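Local coordinates for SusD superfamily protein (Bacteroides thetaiotaomicron, PDB 3MCX) that is of unknown function but, as an outer-membrane member of the SusD family, probably helps capture glycans at the cell surface, at residues E217-K220 with A221-A224; T372-E375 with E376-Y380; E399-L403 with D404-K408. All coordinates share one frame; numbering follows the deposited sequence. Where two conformers were deposited one is given.

Interaction 1 of 3, residues E217-K220 with A221-A224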
ATOM      1  N   GLU A 217     -13.743   3.184  11.406  1.00  7.95           N
ATOM      2  CA  GLU A 217     -13.659   4.174  12.507  1.00  8.08           C
ATOM      3  C   GLU A 217     -13.554   5.562  11.878  1.00  7.94           C
ATOM      4  O   GLU A 217     -12.473   6.206  11.851  1.00  8.04           O
ATOM      5  CB  GLU A 217     -12.464   3.908  13.420  1.00  8.79           C
ATOM      6  CG  GLU A 217     -12.657   2.668  14.295  1.00 10.36           C
ATOM      7  CD  GLU A 217     -13.554   2.883  15.481  1.00 13.54           C
ATOM      8  OE1 GLU A 217     -13.988   4.038  15.779  1.00 13.05           O
ATOM      9  OE2 GLU A 217     -13.831   1.859  16.145  1.00 16.75           O
ATOM     10  N   TYR A 218     -14.683   6.013  11.343  1.00  8.52           N
ATOM     11  CA  TYR A 218     -14.662   7.189  10.458  1.00  7.68           C
ATOM     12  C   TYR A 218     -14.274   8.473  11.166  1.00  7.01           C
ATOM     13  O   TYR A 218     -13.486   9.245  10.612  1.00  6.62           O
ATOM     14  CB  TYR A 218     -15.987   7.347   9.699  1.00  7.25           C
ATOM     15  CG  TYR A 218     -16.358   6.102   8.917  1.00 10.08           C
ATOM     16  CD1 TYR A 218     -15.546   5.646   7.898  1.00 10.80           C
ATOM     17  CD2 TYR A 218     -17.516   5.401   9.214  1.00 12.41           C
ATOM     18  CE1 TYR A 218     -15.890   4.466   7.182  1.00 12.75           C
ATOM     19  CE2 TYR A 218     -17.862   4.252   8.528  1.00 15.20           C
ATOM     20  CZ  TYR A 218     -17.062   3.802   7.541  1.00 13.78           C
ATOM     21  OH  TYR A 218     -17.407   2.643   6.848  1.00 21.77           O
ATOM     22  N   GLN A 219     -14.818   8.741  12.359  1.00  6.62           N
ATOM     23  CA  GLN A 219     -14.412   9.951  13.084  1.00  6.44           C
ATOM     24  C   GLN A 219     -12.892   9.928  13.388  1.00  6.70           C
ATOM     25  O   GLN A 219     -12.223  10.953  13.234  1.00  7.33           O
ATOM     26  CB  GLN A 219     -15.199  10.116  14.369  1.00  6.99           C
ATOM     27  CG  GLN A 219     -14.915  11.421  15.079  1.00  5.32           C
ATOM     28  CD  GLN A 219     -15.296  12.641  14.255  1.00  6.00           C
ATOM     29  OE1 GLN A 219     -16.422  12.749  13.766  1.00  7.75           O
ATOM     30  NE2 GLN A 219     -14.355  13.573  14.105  1.00  8.20           N
ATOM     31  N   LYS A 220     -12.356   8.803  13.874  1.00  7.58           N
ATOM     32  CA  LYS A 220     -10.913   8.724  14.161  0.50  7.72           C
ATOM     33  C   LYS A 220     -10.081   8.905  12.897  1.00  7.78           C
ATOM     34  O   LYS A 220      -9.021   9.540  12.923  1.00  7.22           O
ATOM     35  CB  LYS A 220     -10.549   7.405  14.844  0.50  7.68           C
ATOM     36  CG  LYS A 220     -11.210   7.244  16.200  0.50  9.40           C
ATOM     37  CD  LYS A 220     -11.077   5.846  16.715  0.50 11.02           C
ATOM     38  CE  LYS A 220     -11.530   5.777  18.135  0.50 12.76           C
ATOM     39  NZ  LYS A 220     -10.722   6.695  18.999  0.50 14.94           N
ATOM     40  N   ALA A 221     -10.535   8.313  11.785  1.00  7.39           N
ATOM     41  CA  ALA A 221      -9.857   8.495  10.509  1.00  6.58           C
ATOM     42  C   ALA A 221      -9.856   9.968  10.121  1.00  6.70           C
ATOM     43  O   ALA A 221      -8.829  10.503   9.635  1.00  7.53           O
ATOM     44  CB  ALA A 221     -10.508   7.634   9.405  1.00  7.20           C
ATOM     45  N   TYR A 222     -11.007  10.600  10.278  1.00  6.82           N
ATOM     46  CA  TYR A 222     -11.154  12.017   9.940  1.00  6.94           C
ATOM     47  C   TYR A 222     -10.248  12.897  10.789  1.00  7.39           C
ATOM     48  O   TYR A 222      -9.624  13.839  10.280  1.00  7.04           O
ATOM     49  CB  TYR A 222     -12.622  12.475  10.088  1.00  6.76           C
ATOM     50  CG  TYR A 222     -12.944  13.777   9.387  1.00  7.09           C
ATOM     51  CD1 TYR A 222     -13.203  13.793   8.014  1.00  6.54           C
ATOM     52  CD2 TYR A 222     -12.985  14.973  10.070  1.00  7.47           C
ATOM     53  CE1 TYR A 222     -13.487  14.965   7.351  1.00  7.55           C
ATOM     54  CE2 TYR A 222     -13.295  16.165   9.411  1.00  6.54           C
ATOM     55  CZ  TYR A 222     -13.518  16.136   8.039  1.00  6.76           C
ATOM     56  OH  TYR A 222     -13.820  17.303   7.363  1.00  8.82           O
ATOM     57  N   ASP A 223     -10.217  12.628  12.089  1.00  7.23           N
ATOM     58  CA  ASP A 223      -9.356  13.403  12.980  1.00  7.32           C
ATOM     59  C   ASP A 223      -7.874  13.276  12.593  1.00  7.55           C
ATOM     60  O   ASP A 223      -7.167  14.293  12.523  1.00  7.88           O
ATOM     61  CB  ASP A 223      -9.614  13.036  14.448  1.00  7.51           C
ATOM     62  CG  ASP A 223     -10.993  13.493  14.934  1.00 10.46           C
ATOM     63  OD1 ASP A 223     -11.591  14.381  14.326  1.00 14.85           O
ATOM     64  OD2 ASP A 223     -11.479  12.895  15.894  1.00 17.69           O
ATOM     65  N   ALA A 224      -7.416  12.061  12.310  1.00  7.55           N
ATOM     66  CA  ALA A 224      -6.019  11.864  11.926  1.00  6.78           C
ATOM     67  C   ALA A 224      -5.711  12.543  10.609  1.00  7.26           C
ATOM     68  O   ALA A 224      -4.677  13.218  10.474  1.00  7.46           O
ATOM     69  CB  ALA A 224      -5.661  10.380  11.860  1.00  7.29           C
TER

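Interaction 2 of 3, residues T372-E375 with E376-Y380. With ZN (zinc ion), chain C.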
ATOM      1  N   THR A 372     -21.185  13.844   9.205  1.00  7.96           N
ATOM      2  CA  THR A 372     -20.956  15.186   9.712  1.00  8.07           C
ATOM      3  C   THR A 372     -19.657  15.713   9.133  1.00  7.57           C
ATOM      4  O   THR A 372     -18.866  14.959   8.615  1.00  7.19           O
ATOM      5  CB  THR A 372     -20.902  15.251  11.253  1.00  8.32           C
ATOM      6  OG1 THR A 372     -19.897  14.383  11.762  1.00  9.27           O
ATOM      7  CG2 THR A 372     -22.280  14.886  11.867  1.00  7.84           C
ATOM      8  N   ASP A 373     -19.448  17.021   9.257  1.00  7.65           N
ATOM      9  CA  ASP A 373     -18.367  17.740   8.546  1.00  7.84           C
ATOM     10  C   ASP A 373     -18.449  17.522   7.035  1.00  7.59           C
ATOM     11  O   ASP A 373     -17.431  17.477   6.337  1.00  7.86           O
ATOM     12  CB  ASP A 373     -16.984  17.395   9.106  1.00  7.70           C
ATOM     13  CG  ASP A 373     -16.851  17.752  10.576  1.00  8.52           C
ATOM     14  OD1 ASP A 373     -17.016  18.948  10.938  1.00 10.56           O
ATOM     15  OD2 ASP A 373     -16.575  16.831  11.369  1.00 11.44           O
ATOM     16  N   ILE A 374     -19.673  17.414   6.525  1.00  8.37           N
ATOM     17  CA  ILE A 374     -19.882  17.064   5.126  1.00  8.67           C
ATOM     18  C   ILE A 374     -19.313  18.108   4.167  1.00  8.55           C
ATOM     19  O   ILE A 374     -18.576  17.752   3.263  1.00  7.51           O
ATOM     20  CB  ILE A 374     -21.370  16.849   4.821  1.00  9.15           C
ATOM     21  CG1 ILE A 374     -21.884  15.652   5.625  1.00 10.29           C
ATOM     22  CG2 ILE A 374     -21.598  16.612   3.302  1.00  9.50           C
ATOM     23  CD1 ILE A 374     -21.206  14.375   5.304  1.00 13.07           C
ATOM     24  N   GLU A 375     -19.605  19.384   4.384  1.00  8.37           N
ATOM     25  CA  GLU A 375     -19.101  20.433   3.503  1.00  8.46           C
ATOM     26  C   GLU A 375     -17.572  20.469   3.485  1.00  7.59           C
ATOM     27  O   GLU A 375     -16.954  20.574   2.432  1.00  7.89           O
ATOM     28  CB  GLU A 375     -19.646  21.802   3.908  1.00  9.04           C
ATOM     29  CG  GLU A 375     -19.373  22.808   2.855  1.00 12.00           C
ATOM     30  CD  GLU A 375     -19.894  24.169   3.137  1.00 15.42           C
ATOM     31  OE1 GLU A 375     -20.411  24.446   4.249  1.00 18.00           O
ATOM     32  OE2 GLU A 375     -19.779  24.976   2.197  1.00 16.39           O
ATOM     33  N   GLU A 376     -16.960  20.341   4.649  1.00  7.45           N
ATOM     34  CA  GLU A 376     -15.499  20.301   4.745  1.00  7.65           C
ATOM     35  C   GLU A 376     -14.938  19.101   3.980  1.00  7.45           C
ATOM     36  O   GLU A 376     -13.954  19.206   3.229  1.00  7.77           O
ATOM     37  CB  GLU A 376     -15.065  20.297   6.226  1.00  7.78           C
ATOM     38  CG  GLU A 376     -13.578  20.430   6.424  1.00  7.08           C
ATOM     39  CD  GLU A 376     -13.190  20.535   7.876  1.00  8.47           C
ATOM     40  OE1 GLU A 376     -13.326  19.525   8.592  1.00  8.11           O
ATOM     41  OE2 GLU A 376     -12.744  21.635   8.284  1.00 10.29           O
ATOM     42  N   ALA A 377     -15.546  17.938   4.192  1.00  7.12           N
ATOM     43  CA  ALA A 377     -15.163  16.707   3.499  1.00  7.05           C
ATOM     44  C   ALA A 377     -15.262  16.801   1.964  1.00  6.43           C
ATOM     45  O   ALA A 377     -14.346  16.356   1.221  1.00  7.24           O
ATOM     46  CB  ALA A 377     -16.019  15.538   4.025  1.00  7.05           C
ATOM     47  N   GLN A 378     -16.364  17.387   1.498  1.00  6.85           N
ATOM     48  CA  GLN A 378     -16.598  17.609   0.079  1.00  7.29           C
ATOM     49  C   GLN A 378     -15.497  18.520  -0.491  1.00  6.39           C
ATOM     50  O   GLN A 378     -14.962  18.281  -1.583  1.00  5.83           O
ATOM     51  CB  GLN A 378     -18.028  18.151  -0.044  1.00  8.76           C
ATOM     52  CG  GLN A 378     -18.326  19.143  -1.044  1.00 12.47           C
ATOM     53  CD  GLN A 378     -19.711  19.734  -0.800  1.00 16.45           C
ATOM     54  OE1 GLN A 378     -20.498  19.205  -0.009  1.00 20.96           O
ATOM     55  NE2 GLN A 378     -20.003  20.812  -1.469  1.00 19.89           N
ATOM     56  N   GLY A 379     -15.091  19.499   0.304  1.00  6.82           N
ATOM     57  CA  GLY A 379     -13.997  20.400  -0.068  1.00  6.93           C
ATOM     58  C   GLY A 379     -12.715  19.644  -0.305  1.00  7.24           C
ATOM     59  O   GLY A 379     -11.968  19.956  -1.228  1.00  7.56           O
ATOM     60  N   TYR A 380     -12.445  18.637   0.528  1.00  6.58           N
ATOM     61  CA  TYR A 380     -11.205  17.881   0.367  1.00  6.46           C
ATOM     62  C   TYR A 380     -11.206  17.049  -0.910  1.00  6.81           C
ATOM     63  O   TYR A 380     -10.170  16.905  -1.582  1.00  7.46           O
ATOM     64  CB  TYR A 380     -10.922  16.989   1.584  1.00  6.57           C
ATOM     65  CG  TYR A 380     -10.695  17.752   2.872  1.00  5.65           C
ATOM     66  CD1 TYR A 380      -9.964  18.947   2.894  1.00  7.83           C
ATOM     67  CD2 TYR A 380     -11.199  17.276   4.084  1.00  6.11           C
ATOM     68  CE1 TYR A 380      -9.752  19.635   4.086  1.00  7.38           C
ATOM     69  CE2 TYR A 380     -10.977  17.951   5.269  1.00  7.33           C
ATOM     70  CZ  TYR A 380     -10.255  19.121   5.271  1.00  7.37           C
ATOM     71  OH  TYR A 380     -10.036  19.801   6.463  1.00  8.63           O
TER
HETATM   72 ZN    ZN C   2     -20.212  26.834   2.448  0.60 24.22          ZN

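Interaction 3 of 3, residues E399-L403 with D404-K408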
ATOM      1  N   GLU A 399     -25.066  17.586  -3.406  1.00 13.56           N
ATOM      2  CA  GLU A 399     -25.892  16.608  -4.128  0.50 13.27           C
ATOM      3  C   GLU A 399     -25.087  15.562  -4.911  1.00 13.09           C
ATOM      4  O   GLU A 399     -25.524  14.411  -5.037  1.00 14.26           O
ATOM      5  CB  GLU A 399     -26.909  17.301  -5.051  0.50 13.58           C
ATOM      6  CG  GLU A 399     -26.332  18.275  -6.071  0.50 13.80           C
ATOM      7  N   THR A 400     -23.918  15.939  -5.453  1.00 11.41           N
ATOM      8  CA  THR A 400     -23.113  15.023  -6.257  1.00 10.04           C
ATOM      9  C   THR A 400     -21.935  14.426  -5.473  1.00  8.54           C
ATOM     10  O   THR A 400     -21.171  13.643  -5.984  1.00  8.42           O
ATOM     11  CB  THR A 400     -22.619  15.688  -7.571  1.00  9.53           C
ATOM     12  OG1 THR A 400     -21.846  16.858  -7.244  1.00 10.05           O
ATOM     13  CG2 THR A 400     -23.825  16.087  -8.443  1.00  9.76           C
ATOM     14  N   PHE A 401     -21.831  14.783  -4.206  1.00  7.79           N
ATOM     15  CA  PHE A 401     -20.820  14.232  -3.321  1.00  8.08           C
ATOM     16  C   PHE A 401     -21.293  12.877  -2.805  1.00  8.54           C
ATOM     17  O   PHE A 401     -21.918  12.795  -1.734  1.00  9.73           O
ATOM     18  CB  PHE A 401     -20.564  15.204  -2.159  1.00  8.46           C
ATOM     19  CG  PHE A 401     -19.463  14.785  -1.196  1.00  7.60           C
ATOM     20  CD1 PHE A 401     -18.241  14.296  -1.647  1.00  7.63           C
ATOM     21  CD2 PHE A 401     -19.629  14.978   0.187  1.00  7.53           C
ATOM     22  CE1 PHE A 401     -17.219  13.945  -0.765  1.00  7.71           C
ATOM     23  CE2 PHE A 401     -18.603  14.599   1.082  1.00  8.04           C
ATOM     24  CZ  PHE A 401     -17.409  14.118   0.603  1.00  7.15           C
ATOM     25  N   THR A 402     -21.010  11.842  -3.577  1.00  7.75           N
ATOM     26  CA  THR A 402     -21.439  10.476  -3.273  1.00  7.73           C
ATOM     27  C   THR A 402     -20.217   9.595  -2.992  1.00  7.46           C
ATOM     28  O   THR A 402     -19.079   9.890  -3.384  1.00  7.13           O
ATOM     29  CB  THR A 402     -22.183   9.863  -4.443  1.00  7.40           C
ATOM     30  OG1 THR A 402     -21.257   9.694  -5.509  1.00  6.81           O
ATOM     31  CG2 THR A 402     -23.392  10.765  -4.910  1.00  6.85           C
ATOM     32  N   LEU A 403     -20.430   8.461  -2.334  1.00  7.56           N
ATOM     33  CA  LEU A 403     -19.362   7.499  -2.136  1.00  7.41           C
ATOM     34  C   LEU A 403     -18.761   7.049  -3.468  1.00  7.42           C
ATOM     35  O   LEU A 403     -17.562   6.989  -3.601  1.00  7.18           O
ATOM     36  CB  LEU A 403     -19.892   6.305  -1.335  1.00  8.31           C
ATOM     37  CG  LEU A 403     -18.859   5.234  -1.025  1.00  7.80           C
ATOM     38  CD1 LEU A 403     -17.652   5.765  -0.203  1.00  8.94           C
ATOM     39  CD2 LEU A 403     -19.539   4.011  -0.311  1.00  8.92           C
ATOM     40  N   ASP A 404     -19.593   6.734  -4.452  1.00  7.66           N
ATOM     41  CA  ASP A 404     -19.073   6.266  -5.733  1.00  8.18           C
ATOM     42  C   ASP A 404     -18.169   7.324  -6.340  1.00  7.14           C
ATOM     43  O   ASP A 404     -17.134   7.001  -6.914  1.00  6.92           O
ATOM     44  CB  ASP A 404     -20.209   5.948  -6.705  1.00  8.18           C
ATOM     45  CG  ASP A 404     -19.696   5.342  -8.008  1.00 11.16           C
ATOM     46  OD1 ASP A 404     -19.016   4.299  -7.951  1.00 14.72           O
ATOM     47  OD2 ASP A 404     -19.965   5.940  -9.066  1.00 12.79           O
ATOM     48  N   ARG A 405     -18.554   8.593  -6.226  1.00  6.77           N
ATOM     49  CA  ARG A 405     -17.681   9.638  -6.771  1.00  7.12           C
ATOM     50  C   ARG A 405     -16.317   9.715  -6.095  1.00  6.97           C
ATOM     51  O   ARG A 405     -15.289   9.902  -6.763  1.00  7.07           O
ATOM     52  CB  ARG A 405     -18.372  10.978  -6.765  1.00  8.07           C
ATOM     53  CG  ARG A 405     -17.607  12.049  -7.552  1.00 10.19           C
ATOM     54  CD  ARG A 405     -17.553  11.696  -9.034  1.00 11.52           C
ATOM     55  NE  ARG A 405     -16.783  12.642  -9.835  1.00 11.84           N
ATOM     56  CZ  ARG A 405     -15.455  12.643  -9.954  1.00 12.35           C
ATOM     57  NH1 ARG A 405     -14.683  11.814  -9.236  1.00  9.87           N
ATOM     58  NH2 ARG A 405     -14.897  13.577 -10.734  1.00 12.87           N
ATOM     59  N   ILE A 406     -16.269   9.513  -4.782  1.00  5.88           N
ATOM     60  CA  ILE A 406     -15.017   9.457  -4.063  1.00  6.10           C
ATOM     61  C   ILE A 406     -14.181   8.247  -4.497  1.00  6.59           C
ATOM     62  O   ILE A 406     -12.969   8.345  -4.748  1.00  6.61           O
ATOM     63  CB  ILE A 406     -15.238   9.381  -2.536  1.00  6.48           C
ATOM     64  CG1 ILE A 406     -15.949  10.637  -2.023  1.00  6.69           C
ATOM     65  CG2 ILE A 406     -13.898   9.204  -1.830  1.00  7.63           C
ATOM     66  CD1 ILE A 406     -16.410  10.473  -0.551  1.00  7.19           C
ATOM     67  N   LEU A 407     -14.838   7.093  -4.576  1.00  6.74           N
ATOM     68  CA  LEU A 407     -14.140   5.863  -4.928  1.00  6.90           C
ATOM     69  C   LEU A 407     -13.588   5.891  -6.358  1.00  6.51           C
ATOM     70  O   LEU A 407     -12.486   5.386  -6.588  1.00  6.62           O
ATOM     71  CB  LEU A 407     -15.059   4.647  -4.661  1.00  6.28           C
ATOM     72  CG  LEU A 407     -15.438   4.465  -3.179  1.00  7.21           C
ATOM     73  CD1 LEU A 407     -16.230   3.125  -3.026  1.00  8.70           C
ATOM     74  CD2 LEU A 407     -14.244   4.447  -2.226  1.00  8.72           C
ATOM     75  N   LYS A 408     -14.356   6.469  -7.296  1.00  6.88           N
ATOM     76  CA  LYS A 408     -13.812   6.756  -8.630  1.00  6.80           C
ATOM     77  C   LYS A 408     -12.569   7.633  -8.576  1.00  6.89           C
ATOM     78  O   LYS A 408     -11.575   7.333  -9.235  1.00  6.79           O
ATOM     79  CB  LYS A 408     -14.841   7.421  -9.531  1.00  7.05           C
ATOM     80  CG  LYS A 408     -15.936   6.498 -10.077  1.00  8.70           C
ATOM     81  CD  LYS A 408     -16.797   7.225 -11.105  1.00 11.55           C
ATOM     82  CE  LYS A 408     -17.764   6.336 -11.863  1.00 13.32           C
ATOM     83  NZ  LYS A 408     -18.467   7.073 -12.976  1.00 11.58           N
TER

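Interaction 1 of 3, residues E217-K220 with A221-A224
Four successive backbone bonds of the i to i+4 kind join residues 217-220 to 221-224, from Ala221 N to Glu217 O (2.9 Å) through to Ala224 N to Lys220 O (3.1 Å), with Glu217 at the N-cap position of helix 218-231. On the outer side of this first turn, Gln219 reaches forward to Asp223. Its CG lies opposite the backbone N (chi1 -174°) and the chain then bends at chi2, which brings NE2 to the carboxylate one turn on, the amide and carboxylate planes turned 47° apart. NE2 of Gln219 gives the shorter bond to OD1 of Asp223 at 2.9 Å, bent to 135° at the hydrogen; the acceptor lies close to the amide plane, yet OD1 is met from above the carboxylate plane. A second, weak but straighter bond runs from NE2 of Gln219 to OD2 of Asp223 at 3.5 Å. This is an i, i+4 side-chain pair along one face of a helix in the alpha-helical, TPR-related part of the SusD fold. The other end of the amide, Gln219 OE1, accepts from Lys370, which also makes a cation-pi contact with the ring of Tyr222, so that the amide is held at both ends. On the inner side, Ala221 presents only a methyl group: its CB lies 3.4 Å from Glu217 O and packs against Ala366 of helix 356-370 and Tyr212 of helix 201-214.

Interaction 2 of 3, residues T372-E375 with E376-Y380
Glu375 and Glu376 are adjacent residues in the first turn of helix 374-385, and their side chains leave it for different partners. Both have CG opposite the backbone N, but being neighbours in the sequence they leave the helix in different directions. Along Glu375, CB and CG meet only the backbone N of the next residue within the helix, CG of Glu375 lying 3.9 Å from N of Glu376. Beyond CG the chain is extended (chi2 179°), lifting CD clear of the helix to 2.8 Å from the zinc ion. There the two oxygens differ: OE2 of Glu375 binds the zinc at 1.9 Å, whereas OE1 of Glu375 stays 3.0 Å from it, so the coordination is one-sided, in effect monodentate. Beneath, the helix is closed by Ala377 N to Asp373 O, Gln378 N to Ile374 O and Gly379 N to Glu375 O. Asp373 occupies the N-cap position, although its side chain makes no capping bond; OD2 forms a salt bridge with Lys370 instead. Glu376, extended like its neighbour, sends OE1 to the hydroxyl of Tyr222 and OE2 to Lys230, both on helix 218-231, while Gln378 OE1 is bonded to Thr398. The carboxylate of Glu376 also comes near that of Asp373, with OD1 of Asp373 4.4 Å from OE1 of Glu376. Each of these like charges has a lysine partner, which probably offsets much of their repulsion. For Glu375, one short bond to zinc, from OE2 on an exposed side chain that also touches a crystal neighbour, is consistent with a surface site, the metal probably balancing its negative charge.

Interaction 3 of 3, residues E399-L403 with D404-K408
OG1 of Thr402 accepts the backbone N-H of Arg405 at 3.0 Å, with an N-H...O angle of 159°, and so caps the start of helix 403-414. The hydroxyl reaches this amide because OG1 lies between the backbone N and the carbonyl carbon (chi1 67°). From the same residue, the carbonyl O of Thr402 accepts from Ile406 N at 3.2 Å, so side chain and backbone together hold the first turn; Leu407 N to Leu403 O, at 2.9 Å, continues the pattern. Just ahead, Phe401 is the centre of an inverse gamma turn, with a weak bond from Thr402 N to Thr400 O. Its ring leans back on the helix: CE1 of Phe401 lies 3.6 Å from CD1 of Ile406, an oblique meeting of ring and side-chain end. This matches a hydrophobic staple, in which the residue before the N-cap packs on the fourth residue after the N-cap. One turn apart, Leu403 and Leu407 also meet: the branch point CG of Leu403 lies 3.9 Å from the methyl CD1 of Leu407. Arg405 heads outward from the cap to a salt bridge with Glu409. The apolar side chains fill the junction of three helices: Phe401 packs on Ile374, Gln378 and Leu381 of helix 374-385 and, with Ile406, on Leu368 of helix 356-370, where Leu403 and Leu407 touch Glu365.

Overall arrangement
All three interactions are helix starts, and interaction 2 touches both of the others. Its centre is about 13 Å from that of interaction 1 and about 12 Å from that of interaction 3. Toward interaction 1 the link is polar, Tyr222 OH lying 2.6 Å from Glu376 OE1 in a probable hydrogen bond; toward interaction 3 it is packing, with Phe401 CZ 3.5 Å from Gln378 N. Interactions 1 and 3 do not touch, their nearest atoms being about 8 Å apart, but both pack on helix 356-370. The zinc ligand Glu375 has its side chain about 8 Å from those of both Tyr222 and Phe401.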